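Local coordinates for probable molybdopterin-guanine dinucleotide biosynthesis protein A (Aquifex aeolicus, PDB 2E8B), which probably transfers a GMP moiety from GTP to molybdenum-molybdopterin, with magnesium, forming the guanine dinucleotide form of the molybdenum cofactor, at residues 26-29 with 30-34; 35-38 with 39-42; 151-155 with 156-160. All coordinates share one frame; numbering follows the deposited sequence.

Contact 1: residues 26-29 with 30-34; sequences KRFG and EDKLL
K32 reaches back over the loop and lies against the carbonyl of G29, its CG 3.1 Å from G29 O. Its CB also sits 3.6 Å from R27 O, which puts the root of the lysine side chain between two carbonyls of the incoming chain. From there the side chain runs out straight and crosses F28 at a slant, ending with NZ at the rim of the ring, 4.0 Å from F28 CD1. The ammonium stands near the ring plane rather than over a face, and the approach is plain packing. K32 CG is lodged between its own backbone N and carbonyl carbon (chi1 64°), the rotamer that turns the aliphatic part onto G29 O.

Behind these contacts is a type I beta turn from G29 to K32. It is closed by a single bond across the segments, K32 N to G29 O at 3.1 Å. G29 enters the turn with a positive phi of 119°; a CB there would run into E30 N and the carbonyl O of F28, so a residue without a side chain fits. D31 takes the N-cap position of the helix, yet its side chain makes no capping bond. R27, whose carbonyl flanks K32, sends its guanidinium the other way, to a cation-pi contact with Y35.

The turn is consistent with the glycine-rich nucleotide-binding loop that follows the first strand in MobA-like transferases of the GT-A clan, with K32 as its predicted GTP ligand. In this chain the loop leaves strand 16-22 and the turn delivers it into helix 32-51, whose first turn begins at K32.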
# COMPACT_ATOMS: atom_id res chain seq x y z
N LYS A 26 -5.76 15.07 -4.01
CA LYS A 26 -4.78 16.07 -3.61
C LYS A 26 -4.11 16.67 -4.84
O LYS A 26 -3.20 17.48 -4.72
CB LYS A 26 -3.72 15.45 -2.70
CG LYS A 26 -2.89 14.38 -3.37
CD LYS A 26 -1.68 14.01 -2.54
CE LYS A 26 -0.79 13.02 -3.27
NZ LYS A 26 0.47 12.76 -2.52
N ARG A 27 -4.55 16.24 -6.02
CA ARG A 27 -4.00 16.75 -7.27
C ARG A 27 -4.87 17.92 -7.73
O ARG A 27 -6.09 17.79 -7.80
CB ARG A 27 -4.00 15.66 -8.34
CG ARG A 27 -3.59 16.14 -9.72
CD ARG A 27 -2.08 16.28 -9.84
NE ARG A 27 -1.67 16.73 -11.16
CZ ARG A 27 -0.45 16.56 -11.66
NH1 ARG A 27 0.48 15.95 -10.94
NH2 ARG A 27 -0.16 17.01 -12.87
N PHE A 28 -4.25 19.05 -8.05
CA PHE A 28 -5.01 20.22 -8.48
C PHE A 28 -4.50 20.85 -9.78
O PHE A 28 -3.42 20.53 -10.25
CB PHE A 28 -5.03 21.25 -7.35
CG PHE A 28 -5.92 20.85 -6.20
CD1 PHE A 28 -7.30 21.07 -6.26
CD2 PHE A 28 -5.39 20.21 -5.08
CE1 PHE A 28 -8.13 20.65 -5.22
CE2 PHE A 28 -6.22 19.79 -4.04
CZ PHE A 28 -7.59 20.02 -4.11
N GLY A 29 -5.31 21.74 -10.35
CA GLY A 29 -4.92 22.41 -11.58
C GLY A 29 -5.88 22.12 -12.72
O GLY A 29 -6.82 21.35 -12.57
N GLU A 30 -5.65 22.76 -13.87
CA GLU A 30 -6.52 22.57 -15.03
C GLU A 30 -6.70 21.12 -15.47
O GLU A 30 -7.79 20.73 -15.90
CB GLU A 30 -5.99 23.37 -16.22
CG GLU A 30 -6.24 24.86 -16.13
CD GLU A 30 -5.97 25.57 -17.44
OE1 GLU A 30 -5.47 24.91 -18.38
OE2 GLU A 30 -6.27 26.78 -17.53
N ASP A 31 -5.63 20.33 -15.39
CA ASP A 31 -5.69 18.94 -15.81
C ASP A 31 -5.97 17.96 -14.68
O ASP A 31 -5.75 16.76 -14.84
CB ASP A 31 -4.37 18.54 -16.47
CG ASP A 31 -4.05 19.37 -17.70
OD1 ASP A 31 -4.86 19.37 -18.64
OD2 ASP A 31 -2.98 20.02 -17.71
N LYS A 32 -6.46 18.44 -13.54
CA LYS A 32 -6.72 17.53 -12.44
C LYS A 32 -7.72 16.42 -12.78
O LYS A 32 -7.51 15.27 -12.40
CB LYS A 32 -7.18 18.29 -11.19
CG LYS A 32 -8.50 19.03 -11.30
CD LYS A 32 -8.85 19.66 -9.96
CE LYS A 32 -10.02 20.62 -10.07
NZ LYS A 32 -10.40 21.20 -8.74
N LEU A 33 -8.77 16.74 -13.53
CA LEU A 33 -9.75 15.71 -13.87
C LEU A 33 -9.12 14.54 -14.64
O LEU A 33 -9.45 13.38 -14.39
CB LEU A 33 -10.91 16.30 -14.68
CG LEU A 33 -12.09 15.34 -14.86
CD1 LEU A 33 -12.65 14.93 -13.50
CD2 LEU A 33 -13.18 16.02 -15.69
N LEU A 34 -8.20 14.84 -15.57
CA LEU A 34 -7.53 13.78 -16.33
C LEU A 34 -6.84 12.80 -15.40
O LEU A 34 -6.88 11.59 -15.61
CB LEU A 34 -6.48 14.37 -17.28
CG LEU A 34 -6.84 14.70 -18.72
CD1 LEU A 34 -5.60 15.25 -19.43
CD2 LEU A 34 -7.34 13.45 -19.43

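Contact 2: residues 35-38 with 39-42; sequences YEIK and GKKV
K38 folds forward along its helix, its ammonium resting against K41 and V42: NZ lies 3.1 Å from V42 CG2 and 3.4 Å from K41 CB. CG starts anti to the backbone N (chi1 -179°), and bends at all three following torsions fold the chain, so that it crosses both neighbours at about a right angle. On another side of the helix I37 and K40 cross at a slant, I37 CD1 touching K40 NZ at 3.5 Å; the extended K40 chain gets there past E36 O, which its CG meets at 3.5 Å.

The main chain is helical, with G39 N bonded to Y35 O at 2.8 Å and V42 N to K38 O at 3.0 Å. K40 N divides its hydrogen between I37 O at 3.1 Å and a weak bond to E36 O, a local tightening toward 3-10 geometry. At G39 a CB would clash with Y35 O.

This is the helix of the beta-alpha-beta unit joining strands 16-22 and 56-61. Of the eight residues V42 is the buried one, and it packs on P108, its side chain about 5 Å from that of D106, a predicted magnesium ligand; E36 bonds S25 and K41 pairs with E44. Two of the three lysines lay their ammonium ends against methyl or methylene carbons, packing that offers these charges no acidic mate within the two segments; K38 NZ, also close to R45, probably feels some repulsion there.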
# COMPACT_ATOMS: atom_id res chain seq x y z
N TYR A 35 -6.21 13.33 -14.36
CA TYR A 35 -5.50 12.49 -13.40
C TYR A 35 -6.45 11.72 -12.49
O TYR A 35 -6.19 10.58 -12.12
CB TYR A 35 -4.54 13.35 -12.57
CG TYR A 35 -3.36 13.84 -13.38
CD1 TYR A 35 -2.27 13.01 -13.65
CD2 TYR A 35 -3.36 15.12 -13.94
CE1 TYR A 35 -1.21 13.44 -14.44
CE2 TYR A 35 -2.30 15.56 -14.73
CZ TYR A 35 -1.23 14.72 -14.98
OH TYR A 35 -0.20 15.16 -15.77
N GLU A 36 -7.57 12.34 -12.13
CA GLU A 36 -8.54 11.69 -11.26
C GLU A 36 -9.22 10.54 -11.98
O GLU A 36 -9.46 9.48 -11.39
CB GLU A 36 -9.57 12.70 -10.77
CG GLU A 36 -8.95 13.87 -10.02
CD GLU A 36 -9.95 14.94 -9.66
OE1 GLU A 36 -10.73 15.35 -10.54
OE2 GLU A 36 -9.94 15.40 -8.49
N ILE A 37 -9.54 10.74 -13.25
CA ILE A 37 -10.21 9.70 -14.03
C ILE A 37 -9.24 8.56 -14.31
O ILE A 37 -9.58 7.39 -14.14
CB ILE A 37 -10.76 10.28 -15.35
CG1 ILE A 37 -11.83 11.32 -15.03
CG2 ILE A 37 -11.32 9.16 -16.22
CD1 ILE A 37 -12.94 10.82 -14.13
N LYS A 38 -8.03 8.91 -14.73
CA LYS A 38 -7.01 7.91 -15.01
C LYS A 38 -6.70 7.17 -13.72
O LYS A 38 -6.45 5.96 -13.72
CB LYS A 38 -5.74 8.60 -15.54
CG LYS A 38 -4.59 7.68 -15.90
CD LYS A 38 -4.90 6.79 -17.09
CE LYS A 38 -5.71 5.57 -16.69
NZ LYS A 38 -5.00 4.76 -15.67
N GLY A 39 -6.74 7.90 -12.61
CA GLY A 39 -6.47 7.33 -11.30
C GLY A 39 -7.39 6.19 -10.90
O GLY A 39 -7.00 5.31 -10.14
N LYS A 40 -8.62 6.20 -11.41
CA LYS A 40 -9.56 5.13 -11.09
C LYS A 40 -9.16 3.84 -11.79
O LYS A 40 -9.28 2.76 -11.22
CB LYS A 40 -10.98 5.51 -11.51
CG LYS A 40 -11.57 6.70 -10.77
CD LYS A 40 -12.90 7.09 -11.39
CE LYS A 40 -13.35 8.47 -10.92
NZ LYS A 40 -14.58 8.91 -11.64
N LYS A 41 -8.69 3.96 -13.03
CA LYS A 41 -8.26 2.79 -13.79
C LYS A 41 -6.99 2.25 -13.15
O LYS A 41 -6.76 1.04 -13.12
CB LYS A 41 -7.97 3.17 -15.24
CG LYS A 41 -9.20 3.62 -16.02
CD LYS A 41 -10.22 2.50 -16.15
CE LYS A 41 -9.66 1.29 -16.89
NZ LYS A 41 -10.70 0.25 -17.14
N VAL A 42 -6.17 3.16 -12.65
CA VAL A 42 -4.92 2.78 -12.01
C VAL A 42 -5.17 1.94 -10.75
O VAL A 42 -4.60 0.85 -10.62
CB VAL A 42 -4.08 4.02 -11.64
CG1 VAL A 42 -2.87 3.61 -10.80
CG2 VAL A 42 -3.62 4.73 -12.91

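Contact 3: residues 151-155 with 156-160; sequences ERIKK and GDYRI
D157 N bonds back to R152 O at 2.9 Å and G156 N to I153 O at 2.8 Å, two links that close off helix 146-154. G156 has a positive phi of 88°, the first residue to leave helical geometry, and this pair of bonds makes the ending a Schellman motif. A CB on G156 would strike K155 O, so glycine suits the position.

Past the cap the chain is held by D157. R152 lies alongside it, pointing the same way, and its NH2 forms a salt bridge to D157 OD2 at 2.7 Å, the guanidinium and carboxylate planes 59° apart. R159 grips the same carboxylate side-on, NE to OD1 at 2.8 Å and NH2 to OD2 at 2.9 Å, both on syn sides. The two arginines reach OD2 from opposite faces of its plane. D157 CG stands anti to the backbone N (chi1 -168°), which leaves OD1 able to accept also from R159 N, an Asx turn just ahead of helix 160-167. The three charged residues thus form a network that ties the last turn of helix 146-154 to the loop leading into helix 160-167. With an alanine in place of D157, R152 NH2 and R159 would probably lose the anion they share, leaving two like charges close together, and the backbone N of R159 its Asx bond.

A water adds a second link: it accepts from R152 NE and donates to the carbonyls of D157 and R159. R152 NH1 is paired separately with D166, on helix 160-167 itself. On the other flank Y158 crosses I153 at about a right angle, its CE1 3.9 Å from I153 CG2 and 3.7 Å from I153 O, which sits at the ring edge. Both side chains press on I85 of helix 84-94, and Y158 OH bonds E81.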
# COMPACT_ATOMS: atom_id res chain seq x y z
N GLU A 151 1.15 5.45 18.65
CA GLU A 151 1.85 6.36 19.54
C GLU A 151 2.33 7.61 18.81
O GLU A 151 2.13 8.73 19.27
CB GLU A 151 3.03 5.63 20.17
CG GLU A 151 3.84 6.45 21.15
CD GLU A 151 4.97 5.64 21.77
OE1 GLU A 151 4.68 4.56 22.33
OE2 GLU A 151 6.13 6.07 21.69
N ARG A 152 2.98 7.41 17.66
CA ARG A 152 3.49 8.53 16.89
C ARG A 152 2.37 9.41 16.32
O ARG A 152 2.47 10.63 16.34
CB ARG A 152 4.40 8.03 15.76
CG ARG A 152 5.62 7.24 16.26
CD ARG A 152 6.64 7.04 15.14
NE ARG A 152 7.34 8.29 14.83
CZ ARG A 152 8.37 8.75 15.53
NH1 ARG A 152 8.82 8.07 16.58
NH2 ARG A 152 8.94 9.89 15.19
N ILE A 153 1.31 8.79 15.82
CA ILE A 153 0.20 9.56 15.27
C ILE A 153 -0.41 10.38 16.41
O ILE A 153 -0.70 11.57 16.25
CB ILE A 153 -0.89 8.65 14.66
CG1 ILE A 153 -0.31 7.90 13.45
CG2 ILE A 153 -2.09 9.48 14.23
CD1 ILE A 153 -1.29 6.99 12.74
N LYS A 154 -0.57 9.74 17.56
CA LYS A 154 -1.12 10.41 18.74
C LYS A 154 -0.26 11.62 19.10
O LYS A 154 -0.78 12.67 19.48
CB LYS A 154 -1.18 9.42 19.91
CG LYS A 154 -1.89 9.95 21.16
CD LYS A 154 -1.00 10.88 21.96
CE LYS A 154 0.18 10.13 22.56
NZ LYS A 154 -0.28 9.04 23.47
N LYS A 155 1.05 11.48 18.95
CA LYS A 155 1.97 12.57 19.27
C LYS A 155 2.08 13.58 18.13
O LYS A 155 2.82 14.56 18.23
CB LYS A 155 3.35 12.02 19.62
CG LYS A 155 3.39 11.26 20.95
CD LYS A 155 4.77 10.70 21.22
CE LYS A 155 4.82 9.94 22.54
NZ LYS A 155 6.17 9.37 22.78
N GLY A 156 1.35 13.33 17.05
CA GLY A 156 1.33 14.25 15.93
C GLY A 156 2.38 14.11 14.84
O GLY A 156 2.40 14.92 13.91
N ASP A 157 3.23 13.10 14.93
CA ASP A 157 4.27 12.89 13.92
C ASP A 157 3.73 11.90 12.89
O ASP A 157 3.69 10.70 13.13
CB ASP A 157 5.53 12.31 14.57
CG ASP A 157 6.74 12.33 13.64
OD1 ASP A 157 6.58 12.55 12.42
OD2 ASP A 157 7.87 12.10 14.14
N TYR A 158 3.31 12.43 11.74
CA TYR A 158 2.74 11.62 10.67
C TYR A 158 3.77 11.12 9.67
O TYR A 158 3.41 10.48 8.68
CB TYR A 158 1.68 12.43 9.92
CG TYR A 158 0.40 12.70 10.69
CD1 TYR A 158 0.33 12.55 12.08
CD2 TYR A 158 -0.74 13.13 10.01
CE1 TYR A 158 -0.85 12.84 12.77
CE2 TYR A 158 -1.92 13.41 10.70
CZ TYR A 158 -1.96 13.27 12.07
OH TYR A 158 -3.13 13.57 12.74
N ARG A 159 5.04 11.41 9.89
CA ARG A 159 6.07 10.98 8.96
C ARG A 159 6.31 9.47 9.01
O ARG A 159 6.69 8.94 10.05
CB ARG A 159 7.38 11.70 9.25
CG ARG A 159 7.30 13.20 9.17
CD ARG A 159 8.60 13.81 9.64
NE ARG A 159 8.82 13.55 11.07
CZ ARG A 159 9.97 13.75 11.70
NH1 ARG A 159 11.02 14.23 11.03
NH2 ARG A 159 10.07 13.51 13.00
N ILE A 160 6.08 8.78 7.89
CA ILE A 160 6.33 7.35 7.87
C ILE A 160 7.84 7.12 7.89
O ILE A 160 8.31 6.08 8.36
CB ILE A 160 5.70 6.68 6.63
CG1 ILE A 160 4.17 6.78 6.73
CG2 ILE A 160 6.11 5.21 6.56
CD1 ILE A 160 3.44 6.20 5.52
O HOH W 1 5.94 9.11 12.69

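In the fold
All three are surface contacts, and V42 in contact 2 is the one buried residue that takes part. Contacts 1 and 2 follow each other on helix 32-51, about 11 Å between centres, and are joined by the cation-pi contact of R27 with Y35; contact 3, its centre about 29 Å from each of the other two, sits at the end of helix 146-154. The chemistry follows position. Contact 1 is a turn leading into a helix, contains the lysine predicted to bind GTP, and depends on backbone and aliphatic packing. Contact 2 is mid-helix, with main-chain bonds and lysine ends packed on apolar carbons. Contact 3 ends one helix and precedes another, and alone relies on salt bridges and a bridging water.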